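PDB 3LW3: HP0420 homologue from Helicobacter felis, which is of unknown function but adopts the hotdog fold, shared with many acyl-CoA thioesterases and dehydratases, and may act on a related thioester substrate. Local coordinates for residues B[25-30]-B[64-69]. Numbering follows the deposited sequence.
Sequences NLCAEL and ASFAAL
Phe66 reaches from helix 57-72 to the run leading into strand 29-34, and Cys27 meets it at the root of its side chain. SG of Cys27 lies 3.6 Å from CB of Phe66 and 3.9 Å from CD2 of the same ring, so the sulfur sits against the CB methylene and the neighbouring ring carbons CG and CD2. This is an oblique sulfur-aromatic contact: SG is 4.8 Å from the centroid of the Phe66 ring and 53° off its normal. Both side chains extend with the first torsion anti to the backbone N (chi1 -177° for Cys27, -180° for Phe66), which turns SG and the ring towards each other between helix 57-72 and the residues just before strand 29-34. In this hotdog fold the long helix is the sausage and the antiparallel sheet the bun; Phe66 also packs on Val40 of strand 37-42, next to strand 29-34. Farther out, at CE2, the ring meets Ala28 and Leu30. The carbonyl O of Ala28 approaches CE2 of Phe66 obliquely at 3.8 Å, and CB of Leu30 makes the long contact, 4.5 Å from that same CE2 carbon. His56 of the second subunit packs against both Cys27 and Phe66 at the subunit interface.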
ATOM      1  N   ASN B  25       1.738 -12.043   7.853  1.00 18.42           N
ATOM      2  CA  ASN B  25       0.520 -12.721   7.401  1.00 20.08           C
ATOM      3  C   ASN B  25      -0.461 -11.763   6.711  1.00 19.66           C
ATOM      4  O   ASN B  25      -1.277 -12.211   5.908  1.00 22.69           O
ATOM      5  CB  ASN B  25      -0.184 -13.426   8.567  1.00 20.34           C
ATOM      6  CG  ASN B  25       0.529 -14.704   8.983  1.00 21.52           C
ATOM      7  OD1 ASN B  25       1.360 -15.239   8.232  1.00 21.08           O
ATOM      8  ND2 ASN B  25       0.214 -15.219  10.182  1.00 21.83           N
ATOM      9  N   LEU B  26      -0.362 -10.456   7.004  1.00 19.10           N
ATOM     10  CA  LEU B  26      -1.266  -9.458   6.422  1.00 18.70           C
ATOM     11  C   LEU B  26      -0.578  -8.712   5.273  1.00 19.69           C
ATOM     12  O   LEU B  26      -1.192  -7.832   4.622  1.00 19.83           O
ATOM     13  CB  LEU B  26      -1.758  -8.433   7.458  1.00 20.74           C
ATOM     14  CG  LEU B  26      -2.061  -8.825   8.924  1.00 25.15           C
ATOM     15  CD1 LEU B  26      -2.864  -7.770   9.698  1.00 26.97           C
ATOM     16  CD2 LEU B  26      -2.701 -10.134   9.079  1.00 27.03           C
ATOM     17  N   CYS B  27       0.680  -9.056   4.979  1.00 18.18           N
ATOM     18  CA  CYS B  27       1.424  -8.252   3.981  1.00 18.26           C
ATOM     19  C   CYS B  27       2.078  -9.114   2.900  1.00 20.42           C
ATOM     20  O   CYS B  27       1.578  -9.221   1.769  1.00 19.67           O
ATOM     21  CB  CYS B  27       2.468  -7.397   4.687  1.00 18.57           C
ATOM     22  SG  CYS B  27       3.381  -6.314   3.573  1.00 20.77           S
ATOM     23  N   ALA B  28       3.181  -9.756   3.271  1.00 17.96           N
ATOM     24  CA  ALA B  28       4.001 -10.575   2.383  1.00 18.59           C
ATOM     25  C   ALA B  28       5.058 -11.245   3.258  1.00 16.84           C
ATOM     26  O   ALA B  28       5.424 -10.755   4.324  1.00 18.75           O
ATOM     27  CB  ALA B  28       4.688  -9.723   1.295  1.00 17.60           C
ATOM     28  N   GLU B  29       5.537 -12.381   2.794  1.00 16.93           N
ATOM     29  CA  GLU B  29       6.626 -13.102   3.474  1.00 18.70           C
ATOM     30  C   GLU B  29       7.994 -12.545   3.048  1.00 19.21           C
ATOM     31  O   GLU B  29       8.273 -12.423   1.835  1.00 17.55           O
ATOM     32  CB  GLU B  29       6.563 -14.604   3.179  1.00 20.13           C
ATOM     33  CG  GLU B  29       7.700 -15.357   3.823  1.00 21.97           C
ATOM     34  CD  GLU B  29       7.764 -16.817   3.379  1.00 27.55           C
ATOM     35  OE1 GLU B  29       7.204 -17.169   2.312  1.00 30.95           O
ATOM     36  OE2 GLU B  29       8.396 -17.629   4.088  1.00 31.53           O
ATOM     37  N   LEU B  30       8.843 -12.241   4.026  1.00 19.06           N
ATOM     38  CA  LEU B  30      10.169 -11.751   3.717  1.00 17.78           C
ATOM     39  C   LEU B  30      10.998 -12.930   3.262  1.00 20.50           C
ATOM     40  O   LEU B  30      11.059 -13.936   3.967  1.00 21.16           O
ATOM     41  CB  LEU B  30      10.816 -11.178   4.967  1.00 20.20           C
ATOM     42  CG  LEU B  30      12.236 -10.634   4.815  1.00 20.34           C
ATOM     43  CD1 LEU B  30      12.359  -9.520   3.760  1.00 18.71           C
ATOM     44  CD2 LEU B  30      12.686 -10.191   6.186  1.00 23.70           C
ATOM     45  N   ALA B  64       4.685  -4.289  -1.916  1.00 14.19           N
ATOM     46  CA  ALA B  64       5.759  -3.542  -2.584  1.00 15.86           C
ATOM     47  C   ALA B  64       6.408  -2.588  -1.580  1.00 13.62           C
ATOM     48  O   ALA B  64       7.645  -2.465  -1.496  1.00 14.94           O
ATOM     49  CB  ALA B  64       5.205  -2.780  -3.748  1.00 14.98           C
ATOM     50  N   SER B  65       5.573  -1.938  -0.782  1.00 14.39           N
ATOM     51  CA  SER B  65       6.010  -0.982   0.257  1.00 14.86           C
ATOM     52  C   SER B  65       6.958  -1.627   1.286  1.00 15.26           C
ATOM     53  O   SER B  65       8.021  -1.093   1.611  1.00 16.00           O
ATOM     54  CB  SER B  65       4.785  -0.359   0.980  1.00 15.80           C
ATOM     55  OG  SER B  65       4.021   0.466   0.113  1.00 17.62           O
ATOM     56  N   PHE B  66       6.559  -2.789   1.782  1.00 14.00           N
ATOM     57  CA  PHE B  66       7.366  -3.556   2.687  1.00 14.45           C
ATOM     58  C   PHE B  66       8.688  -3.917   2.039  1.00 15.08           C
ATOM     59  O   PHE B  66       9.738  -3.691   2.658  1.00 15.76           O
ATOM     60  CB  PHE B  66       6.590  -4.781   3.135  1.00 16.44           C
ATOM     61  CG  PHE B  66       7.323  -5.669   4.095  1.00 16.13           C
ATOM     62  CD1 PHE B  66       8.057  -5.155   5.168  1.00 17.19           C
ATOM     63  CD2 PHE B  66       7.194  -7.044   3.981  1.00 18.67           C
ATOM     64  CE1 PHE B  66       8.709  -6.007   6.063  1.00 19.76           C
ATOM     65  CE2 PHE B  66       7.802  -7.905   4.865  1.00 17.97           C
ATOM     66  CZ  PHE B  66       8.604  -7.391   5.905  1.00 18.36           C
ATOM     67  N   ALA B  67       8.681  -4.459   0.814  1.00 13.77           N
ATOM     68  CA  ALA B  67       9.970  -4.741   0.092  1.00 14.28           C
ATOM     69  C   ALA B  67      10.881  -3.481   0.068  1.00 14.49           C
ATOM     70  O   ALA B  67      12.089  -3.548   0.382  1.00 14.87           O
ATOM     71  CB  ALA B  67       9.761  -5.190  -1.356  1.00 15.16           C
ATOM     72  N   ALA B  68      10.280  -2.361  -0.341  1.00 15.13           N
ATOM     73  CA  ALA B  68      11.002  -1.076  -0.450  1.00 15.01           C
ATOM     74  C   ALA B  68      11.670  -0.719   0.895  1.00 16.18           C
ATOM     75  O   ALA B  68      12.859  -0.439   0.943  1.00 16.14           O
ATOM     76  CB  ALA B  68      10.053   0.016  -0.896  1.00 15.42           C
ATOM     77  N   LEU B  69      10.914  -0.756   1.993  1.00 14.93           N
ATOM     78  CA  LEU B  69      11.463  -0.449   3.334  1.00 16.63           C
ATOM     79  C   LEU B  69      12.595  -1.422   3.696  1.00 16.49           C
ATOM     80  O   LEU B  69      13.609  -1.006   4.233  1.00 17.78           O
ATOM     81  CB  LEU B  69      10.352  -0.426   4.381  1.00 16.07           C
ATOM     82  CG  LEU B  69       9.467   0.820   4.262  1.00 18.17           C
ATOM     83  CD1 LEU B  69       8.067   0.743   4.990  1.00 19.64           C
ATOM     84  CD2 LEU B  69      10.273   2.014   4.791  1.00 18.89           C
TER